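Local coordinates for lipase-specific foldase (Burkholderia glumae, PDB 2ES4), which assists the folding of an extracellular lipase during that enzyme's passage through the periplasm, at residues B[60-65]-B[96-101]; B[126-131]-B[174-179]; B[284-289]-B[326-331]. All coordinates share one frame; numbering follows the deposited sequence.

From the N terminus, contact 1 comes first: the loop at 60-65 meets the one at 96-101, closing a span that holds helix 84-90 and tying the loop preceding helix 84-90 to the start of helix 101-116. Contact 2 follows, joining helix 120-137 to the beginning of helix 177-198 across a span that contains helix 155-172. Contact 3 closes last, bringing the C-terminal helix 320-328 back to the long helix 263-294, with helix 300-314 between them in sequence. The three closures run in series, neither nesting nor crossing. Contacts 2 and 3 lie on opposite sides of the chain's centre, their own centres about 62 Å apart in this strand-free, elongated fold.

Contact 1. Residues B[60-65]-B[96-101]; sequences PGALAG and QGELTP
E98 reaches from the loop 96-101 to the helical beta turn that opens segment 60-65, so two loops are linked in an otherwise helical fold, one on each side of helix 84-90 in sequence. Within the turn, P60 O accepts from both L63 N and A64 N, each at 2.9 Å, and G61 and A62 between them have near-helical backbone angles. A62 N, within the turn, donates to E98 OE1.

The polar part of the contact is this one hydrogen bond, from A62 N to E98 OE1 at 3.2 Å, nearly straight at 165°. The donor comes to the syn side of the oxygen, a little out of the carboxylate plane. Glutamate suits the job because its length spans the gap: chi1 of -52° sets CG beside the backbone N, and beyond CG the chain runs extended. E98 OE2 has a weak hydrogen bond to a polar side chain of the other protein chain, while A62 O and A64 O accept from basic side chains there, so this corner also faces the partner protein.

The van der Waals part lies around the same oxygen. P60 shapes the entry to the turn, and the small methyl of A62 lets the acid come in close. L63 and L99 both also touch L107 of helix 101-116, whose start T100 caps through OG1 to A103 N. At the acid's tip, E98 OE1 lies 3.4 Å from P60 CB and 3.5 Å from A62 CB.

Contact 2. Residues B[126-131]-B[174-179]; sequences LGVWRR and GEWAEP
V128 and W176 are brought together by their first torsions: chi1 of -178° at V128 places CG2 beside its own backbone N, directed at the indole, while W176, at -65°, sends its ring across to helix 120-137. The valine methyl then sits over one face of the indole in a CH-pi contact, CG2 lying 3.8 Å from the centroid of the five-membered ring and 24° off its normal. Its nearest ring atoms are CE2 and NE1, both 3.6 Å from V128 CG2. V128 suits the place because its compact apolar methyl can lie close against the indole face.

One turn further on, R131 bends at chi3 and brings its guanidinium to the indole rim. The two planes stand 81° apart, so W176 CD1 points over the guanidinium face while R131 NH2 lies 3.7 Å from W176 NE1, near the ring plane. That is edge contact; the cation-pi partner of W176 is R81 instead. L79 and V85 pack on the tryptophan as well, and F89 on V128. G174, leaving helix 155-172 with positive phi, suits the turn that leads into the 3-10 segment carrying W176.

Since R131 NH2 and W176 NE1 are both donors, they cannot bond to each other, and helix 120-137 is joined here to the 3-10 turn leading into helix 177-198 by dispersion and ring-face contact, with no hydrogen bond between the two segments.

Contact 3. Residues B[284-289]-B[326-331]; sequences QAYAAE and SLDRGA
Y286, on the long helix 263-294, sends its side chain across to D328 on the C-terminal helix 320-328. From CB, which points toward that helix, a first torsion of 152° leaves CG roughly anti to the backbone N and carries the ring outward, where it touches I307, L310 and R311 of helix 300-314; F315 meets the ring edge-to-face. Along one edge, CD2 is still 4.4 Å from D328 OD1, but CE2 is closer, 3.4 Å from D328 OD1 and 3.5 Å from D328 OD2. At the tip, OH donates a short hydrogen bond of 2.6 Å to D328 OD2, which accepts through its syn lone pair. Ring and carboxylate planes differ by just 17°, so the acid meets the tyrosine edge-on, almost coplanar with it. Tyrosine fits here because its apolar ring can be buried among three helices while its hydroxyl still reaches the acid.

D328 OD1 has its own partners: it forms a salt bridge with R290 NH1 and a hydrogen bond with Y283 OH, both from helix 263-294. R311 NE makes only a long, weak ion pair with OD2. Two tyrosine hydroxyls and an arginine thus converge on one short aspartate, which probably stabilises its negative charge, and the end of the chain is tied to helix 263-294 by directional polar bonds.

Contact 1. Residues B[60-65]-B[96-101]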
loop_
_atom_site.group_PDB
_atom_site.type_symbol
_atom_site.label_atom_id
_atom_site.label_comp_id
_atom_site.label_asym_id
_atom_site.label_seq_id
_atom_site.Cartn_x
_atom_site.Cartn_y
_atom_site.Cartn_z
ATOM N N PRO B 60 1.418 -3.564 22.538
ATOM C CA PRO B 60 1.636 -4.569 21.492
ATOM C C PRO B 60 2.101 -3.854 20.220
ATOM O O PRO B 60 1.801 -2.666 20.035
ATOM C CB PRO B 60 0.252 -5.197 21.329
ATOM C CG PRO B 60 -0.687 -4.123 21.781
ATOM C CD PRO B 60 0.006 -3.588 22.974
ATOM N N GLY B 61 2.884 -4.552 19.400
ATOM C CA GLY B 61 3.425 -3.973 18.179
ATOM C C GLY B 61 2.477 -3.150 17.327
ATOM O O GLY B 61 2.852 -2.074 16.860
ATOM N N ALA B 62 1.233 -3.609 17.197
ATOM C CA ALA B 62 0.225 -2.905 16.402
ATOM C C ALA B 62 -0.025 -1.465 16.848
ATOM O O ALA B 62 -0.273 -0.592 16.018
ATOM C CB ALA B 62 -1.076 -3.673 16.401
ATOM N N LEU B 63 0.093 -1.221 18.153
ATOM C CA LEU B 63 -0.148 0.103 18.721
ATOM C C LEU B 63 1.095 0.871 19.145
ATOM O O LEU B 63 1.065 2.098 19.199
ATOM C CB LEU B 63 -1.097 -0.011 19.918
ATOM C CG LEU B 63 -2.393 -0.800 19.707
ATOM C CD1 LEU B 63 -3.115 -0.960 21.019
ATOM C CD2 LEU B 63 -3.271 -0.114 18.679
ATOM N N ALA B 64 2.182 0.158 19.437
ATOM C CA ALA B 64 3.432 0.790 19.880
ATOM C C ALA B 64 3.923 1.901 18.953
ATOM O O ALA B 64 3.947 1.734 17.736
ATOM C CB ALA B 64 4.506 -0.248 20.053
ATOM N N GLY B 65 4.252 3.048 19.544
ATOM C CA GLY B 65 4.723 4.189 18.777
ATOM C C GLY B 65 3.609 5.131 18.350
ATOM O O GLY B 65 3.874 6.184 17.770
ATOM N N GLN B 96 -6.109 -6.724 18.222
ATOM C CA GLN B 96 -6.872 -7.935 18.547
ATOM C C GLN B 96 -6.178 -9.255 18.205
ATOM O O GLN B 96 -6.396 -10.264 18.876
ATOM C CB GLN B 96 -8.255 -7.899 17.894
ATOM C CG GLN B 96 -8.247 -8.002 16.382
ATOM C CD GLN B 96 -9.625 -7.955 15.772
ATOM O OE1 GLN B 96 -10.420 -7.058 16.055
ATOM N NE2 GLN B 96 -9.916 -8.927 14.918
ATOM N N GLY B 97 -5.324 -9.229 17.182
ATOM C CA GLY B 97 -4.616 -10.427 16.774
ATOM C C GLY B 97 -3.441 -10.804 17.656
ATOM O O GLY B 97 -2.906 -11.906 17.538
ATOM N N GLU B 98 -3.037 -9.891 18.539
ATOM C CA GLU B 98 -1.906 -10.128 19.432
ATOM C C GLU B 98 -2.339 -10.197 20.887
ATOM O O GLU B 98 -1.497 -10.301 21.781
ATOM C CB GLU B 98 -0.866 -9.012 19.287
ATOM C CG GLU B 98 -0.421 -8.750 17.880
ATOM C CD GLU B 98 0.563 -7.611 17.757
ATOM O OE1 GLU B 98 0.221 -6.471 18.136
ATOM O OE2 GLU B 98 1.675 -7.857 17.255
ATOM N N LEU B 99 -3.645 -10.112 21.127
ATOM C CA LEU B 99 -4.182 -10.134 22.484
ATOM C C LEU B 99 -5.307 -11.129 22.655
ATOM O O LEU B 99 -6.002 -11.474 21.696
ATOM C CB LEU B 99 -4.701 -8.745 22.872
ATOM C CG LEU B 99 -3.745 -7.549 22.855
ATOM C CD1 LEU B 99 -4.510 -6.274 23.078
ATOM C CD2 LEU B 99 -2.653 -7.741 23.887
ATOM N N THR B 100 -5.473 -11.605 23.886
ATOM C CA THR B 100 -6.551 -12.529 24.209
ATOM C C THR B 100 -7.791 -11.643 24.299
ATOM O O THR B 100 -7.659 -10.426 24.509
ATOM C CB THR B 100 -6.321 -13.218 25.580
ATOM O OG1 THR B 100 -6.318 -12.238 26.621
ATOM C CG2 THR B 100 -5.030 -13.989 25.582
ATOM N N PRO B 101 -9.003 -12.214 24.114
ATOM C CA PRO B 101 -10.217 -11.390 24.203
ATOM C C PRO B 101 -10.288 -10.589 25.511
ATOM O O PRO B 101 -10.638 -9.406 25.499
ATOM C CB PRO B 101 -11.324 -12.431 24.123
ATOM C CG PRO B 101 -10.737 -13.454 23.200
ATOM C CD PRO B 101 -9.351 -13.598 23.723
#

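Contact 2. Residues B[126-131]-B[174-179]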
loop_
_atom_site.group_PDB
_atom_site.type_symbol
_atom_site.label_atom_id
_atom_site.label_comp_id
_atom_site.label_asym_id
_atom_site.label_seq_id
_atom_site.Cartn_x
_atom_site.Cartn_y
_atom_site.Cartn_z
ATOM N N LEU B 126 -18.151 3.147 27.498
ATOM C CA LEU B 126 -18.172 1.727 27.843
ATOM C C LEU B 126 -19.442 1.071 27.317
ATOM O O LEU B 126 -19.437 -0.106 26.956
ATOM C CB LEU B 126 -18.075 1.532 29.354
ATOM C CG LEU B 126 -16.699 1.746 29.986
ATOM C CD1 LEU B 126 -16.815 1.714 31.499
ATOM C CD2 LEU B 126 -15.734 0.683 29.499
ATOM N N GLY B 127 -20.509 1.869 27.231
ATOM C CA GLY B 127 -21.782 1.389 26.723
ATOM C C GLY B 127 -21.691 1.065 25.245
ATOM O O GLY B 127 -22.082 -0.025 24.825
ATOM N N VAL B 128 -21.119 1.984 24.466
ATOM C CA VAL B 128 -20.952 1.782 23.024
ATOM C C VAL B 128 -20.056 0.574 22.796
ATOM O O VAL B 128 -20.326 -0.241 21.915
ATOM C CB VAL B 128 -20.329 3.007 22.336
ATOM C CG1 VAL B 128 -20.227 2.777 20.835
ATOM C CG2 VAL B 128 -21.158 4.238 22.619
ATOM N N TRP B 129 -19.034 0.440 23.643
ATOM C CA TRP B 129 -18.116 -0.680 23.573
ATOM C C TRP B 129 -18.862 -2.004 23.625
ATOM O O TRP B 129 -18.563 -2.917 22.852
ATOM C CB TRP B 129 -17.079 -0.619 24.702
ATOM C CG TRP B 129 -16.125 -1.794 24.761
ATOM C CD1 TRP B 129 -15.753 -2.481 25.880
ATOM C CD2 TRP B 129 -15.437 -2.412 23.659
ATOM N NE1 TRP B 129 -14.878 -3.487 25.551
ATOM C CE2 TRP B 129 -14.665 -3.471 24.199
ATOM C CE3 TRP B 129 -15.397 -2.182 22.264
ATOM C CZ2 TRP B 129 -13.857 -4.301 23.392
ATOM C CZ3 TRP B 129 -14.601 -2.997 21.460
ATOM C CH2 TRP B 129 -13.837 -4.049 22.030
ATOM N N ARG B 130 -19.842 -2.073 24.523
ATOM C CA ARG B 130 -20.672 -3.259 24.686
ATOM C C ARG B 130 -21.470 -3.542 23.416
ATOM O O ARG B 130 -21.461 -4.660 22.899
ATOM C CB ARG B 130 -21.617 -3.107 25.870
ATOM N N ARG B 131 -22.100 -2.501 22.882
ATOM C CA ARG B 131 -22.892 -2.624 21.665
ATOM C C ARG B 131 -22.051 -2.927 20.428
ATOM O O ARG B 131 -22.499 -3.653 19.538
ATOM C CB ARG B 131 -23.733 -1.373 21.454
ATOM C CG ARG B 131 -25.015 -1.384 22.267
ATOM C CD ARG B 131 -25.859 -0.147 22.022
ATOM N NE ARG B 131 -25.375 1.013 22.765
ATOM C CZ ARG B 131 -26.026 2.171 22.858
ATOM N NH1 ARG B 131 -27.196 2.336 22.251
ATOM N NH2 ARG B 131 -25.508 3.167 23.566
ATOM N N GLY B 174 -27.625 0.369 16.877
ATOM C CA GLY B 174 -28.804 1.224 16.909
ATOM C C GLY B 174 -28.550 2.672 16.564
ATOM O O GLY B 174 -28.205 3.000 15.429
ATOM N N GLU B 175 -28.636 3.524 17.583
ATOM C CA GLU B 175 -28.411 4.960 17.438
ATOM C C GLU B 175 -27.012 5.285 16.906
ATOM O O GLU B 175 -26.809 6.320 16.267
ATOM C CB GLU B 175 -28.632 5.637 18.756
ATOM N N TRP B 176 -26.072 4.367 17.149
ATOM C CA TRP B 176 -24.697 4.518 16.703
ATOM C C TRP B 176 -24.386 3.879 15.357
ATOM O O TRP B 176 -23.278 4.035 14.844
ATOM C CB TRP B 176 -23.701 4.020 17.743
ATOM C CG TRP B 176 -23.706 4.806 19.004
ATOM C CD1 TRP B 176 -24.472 4.570 20.106
ATOM C CD2 TRP B 176 -22.914 5.960 19.301
ATOM N NE1 TRP B 176 -24.214 5.504 21.078
ATOM C CE2 TRP B 176 -23.264 6.372 20.619
ATOM C CE3 TRP B 176 -21.941 6.688 18.593
ATOM C CZ2 TRP B 176 -22.666 7.488 21.245
ATOM C CZ3 TRP B 176 -21.348 7.791 19.212
ATOM C CH2 TRP B 176 -21.714 8.182 20.532
ATOM N N ALA B 177 -25.377 3.234 14.748
ATOM C CA ALA B 177 -25.197 2.590 13.446
ATOM C C ALA B 177 -24.867 3.597 12.356
ATOM O O ALA B 177 -24.021 3.337 11.496
ATOM C CB ALA B 177 -26.427 1.832 13.073
ATOM N N GLU B 178 -25.509 4.761 12.435
ATOM C CA GLU B 178 -25.294 5.834 11.478
ATOM C C GLU B 178 -23.888 6.442 11.534
ATOM O O GLU B 178 -23.203 6.499 10.515
ATOM C CB GLU B 178 -26.376 6.931 11.619
ATOM C CG GLU B 178 -26.100 8.219 10.834
ATOM C CD GLU B 178 -26.095 7.998 9.331
ATOM O OE1 GLU B 178 -25.709 8.931 8.610
ATOM O OE2 GLU B 178 -26.474 6.897 8.865
ATOM N N PRO B 179 -23.449 6.924 12.715
ATOM C CA PRO B 179 -22.113 7.508 12.789
ATOM C C PRO B 179 -21.000 6.491 12.555
ATOM O O PRO B 179 -19.958 6.835 12.023
ATOM C CB PRO B 179 -22.089 8.076 14.200
ATOM C CG PRO B 179 -22.933 7.190 14.946
ATOM C CD PRO B 179 -24.090 7.024 14.038
#

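Contact 3. Residues B[284-289]-B[326-331]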
loop_
_atom_site.group_PDB
_atom_site.type_symbol
_atom_site.label_atom_id
_atom_site.label_comp_id
_atom_site.label_asym_id
_atom_site.label_seq_id
_atom_site.Cartn_x
_atom_site.Cartn_y
_atom_site.Cartn_z
ATOM N N GLN B 284 25.476 10.324 -19.524
ATOM C CA GLN B 284 25.894 10.090 -20.906
ATOM C C GLN B 284 27.414 10.138 -21.071
ATOM O O GLN B 284 27.974 9.367 -21.856
ATOM C CB GLN B 284 25.228 11.078 -21.857
ATOM C CG GLN B 284 23.729 10.864 -22.020
ATOM N N ALA B 285 28.077 11.012 -20.311
ATOM C CA ALA B 285 29.541 11.130 -20.360
ATOM C C ALA B 285 30.147 9.879 -19.740
ATOM O O ALA B 285 31.096 9.302 -20.276
ATOM C CB ALA B 285 30.010 12.365 -19.618
ATOM N N TYR B 286 29.547 9.433 -18.639
ATOM C CA TYR B 286 29.982 8.225 -17.964
ATOM C C TYR B 286 29.799 7.031 -18.909
ATOM O O TYR B 286 30.671 6.168 -18.984
ATOM C CB TYR B 286 29.172 8.019 -16.683
ATOM C CG TYR B 286 29.033 6.573 -16.257
ATOM C CD1 TYR B 286 30.117 5.881 -15.686
ATOM C CD2 TYR B 286 27.841 5.865 -16.508
ATOM C CE1 TYR B 286 30.018 4.514 -15.390
ATOM C CE2 TYR B 286 27.732 4.505 -16.219
ATOM C CZ TYR B 286 28.822 3.838 -15.666
ATOM O OH TYR B 286 28.721 2.504 -15.385
ATOM N N ALA B 287 28.643 6.973 -19.573
ATOM C CA ALA B 287 28.319 5.884 -20.499
ATOM C C ALA B 287 29.387 5.660 -21.566
ATOM O O ALA B 287 29.660 4.516 -21.930
ATOM C CB ALA B 287 26.970 6.111 -21.144
ATOM N N ALA B 288 30.003 6.744 -22.037
ATOM C CA ALA B 288 31.069 6.653 -23.040
ATOM C C ALA B 288 32.305 5.986 -22.439
ATOM O O ALA B 288 32.947 5.157 -23.088
ATOM C CB ALA B 288 31.422 8.021 -23.574
ATOM N N GLU B 289 32.599 6.323 -21.182
ATOM C CA GLU B 289 33.733 5.748 -20.459
ATOM C C GLU B 289 33.463 4.296 -20.104
ATOM O O GLU B 289 34.368 3.458 -20.143
ATOM C CB GLU B 289 34.025 6.548 -19.188
ATOM C CG GLU B 289 34.801 7.830 -19.408
ATOM C CD GLU B 289 36.201 7.575 -19.928
ATOM O OE1 GLU B 289 36.369 7.538 -21.165
ATOM O OE2 GLU B 289 37.126 7.393 -19.108
ATOM N N SER B 326 21.570 1.042 -12.130
ATOM C CA SER B 326 20.209 0.752 -12.566
ATOM C C SER B 326 20.039 1.108 -14.036
ATOM O O SER B 326 19.545 0.295 -14.813
ATOM C CB SER B 326 19.192 1.528 -11.730
ATOM O OG SER B 326 17.902 1.480 -12.322
ATOM N N LEU B 327 20.467 2.311 -14.413
ATOM C CA LEU B 327 20.368 2.739 -15.803
ATOM C C LEU B 327 21.192 1.879 -16.753
ATOM O O LEU B 327 20.790 1.652 -17.893
ATOM C CB LEU B 327 20.714 4.212 -15.962
ATOM C CG LEU B 327 19.573 5.227 -15.835
ATOM C CD1 LEU B 327 18.757 4.970 -14.592
ATOM C CD2 LEU B 327 20.118 6.643 -15.851
ATOM N N ASP B 328 22.305 1.350 -16.252
ATOM C CA ASP B 328 23.174 0.475 -17.047
ATOM C C ASP B 328 22.510 -0.864 -17.376
ATOM O O ASP B 328 22.888 -1.525 -18.348
ATOM C CB ASP B 328 24.481 0.187 -16.311
ATOM C CG ASP B 328 25.450 1.355 -16.326
ATOM O OD1 ASP B 328 25.225 2.354 -17.036
ATOM O OD2 ASP B 328 26.472 1.253 -15.625
ATOM N N ARG B 329 21.524 -1.249 -16.568
ATOM C CA ARG B 329 20.814 -2.512 -16.755
ATOM C C ARG B 329 19.633 -2.445 -17.717
ATOM O O ARG B 329 18.822 -3.370 -17.782
ATOM C CB ARG B 329 20.377 -3.087 -15.402
ATOM C CG ARG B 329 21.539 -3.554 -14.537
ATOM C CD ARG B 329 21.067 -4.319 -13.301
ATOM N NE ARG B 329 20.357 -3.471 -12.343
ATOM C CZ ARG B 329 20.930 -2.800 -11.345
ATOM N NH1 ARG B 329 22.242 -2.858 -11.147
ATOM N NH2 ARG B 329 20.181 -2.065 -10.535
ATOM N N GLY B 330 19.558 -1.370 -18.489
ATOM C CA GLY B 330 18.480 -1.241 -19.443
ATOM C C GLY B 330 18.888 -0.450 -20.656
ATOM O O GLY B 330 20.080 -0.281 -20.920
ATOM N N ALA B 331 17.890 0.030 -21.395
ATOM C CA ALA B 331 18.120 0.816 -22.600
ATOM C C ALA B 331 18.194 2.302 -22.262
ATOM O O ALA B 331 17.181 3.007 -22.273
ATOM C CB ALA B 331 17.016 0.551 -23.614
#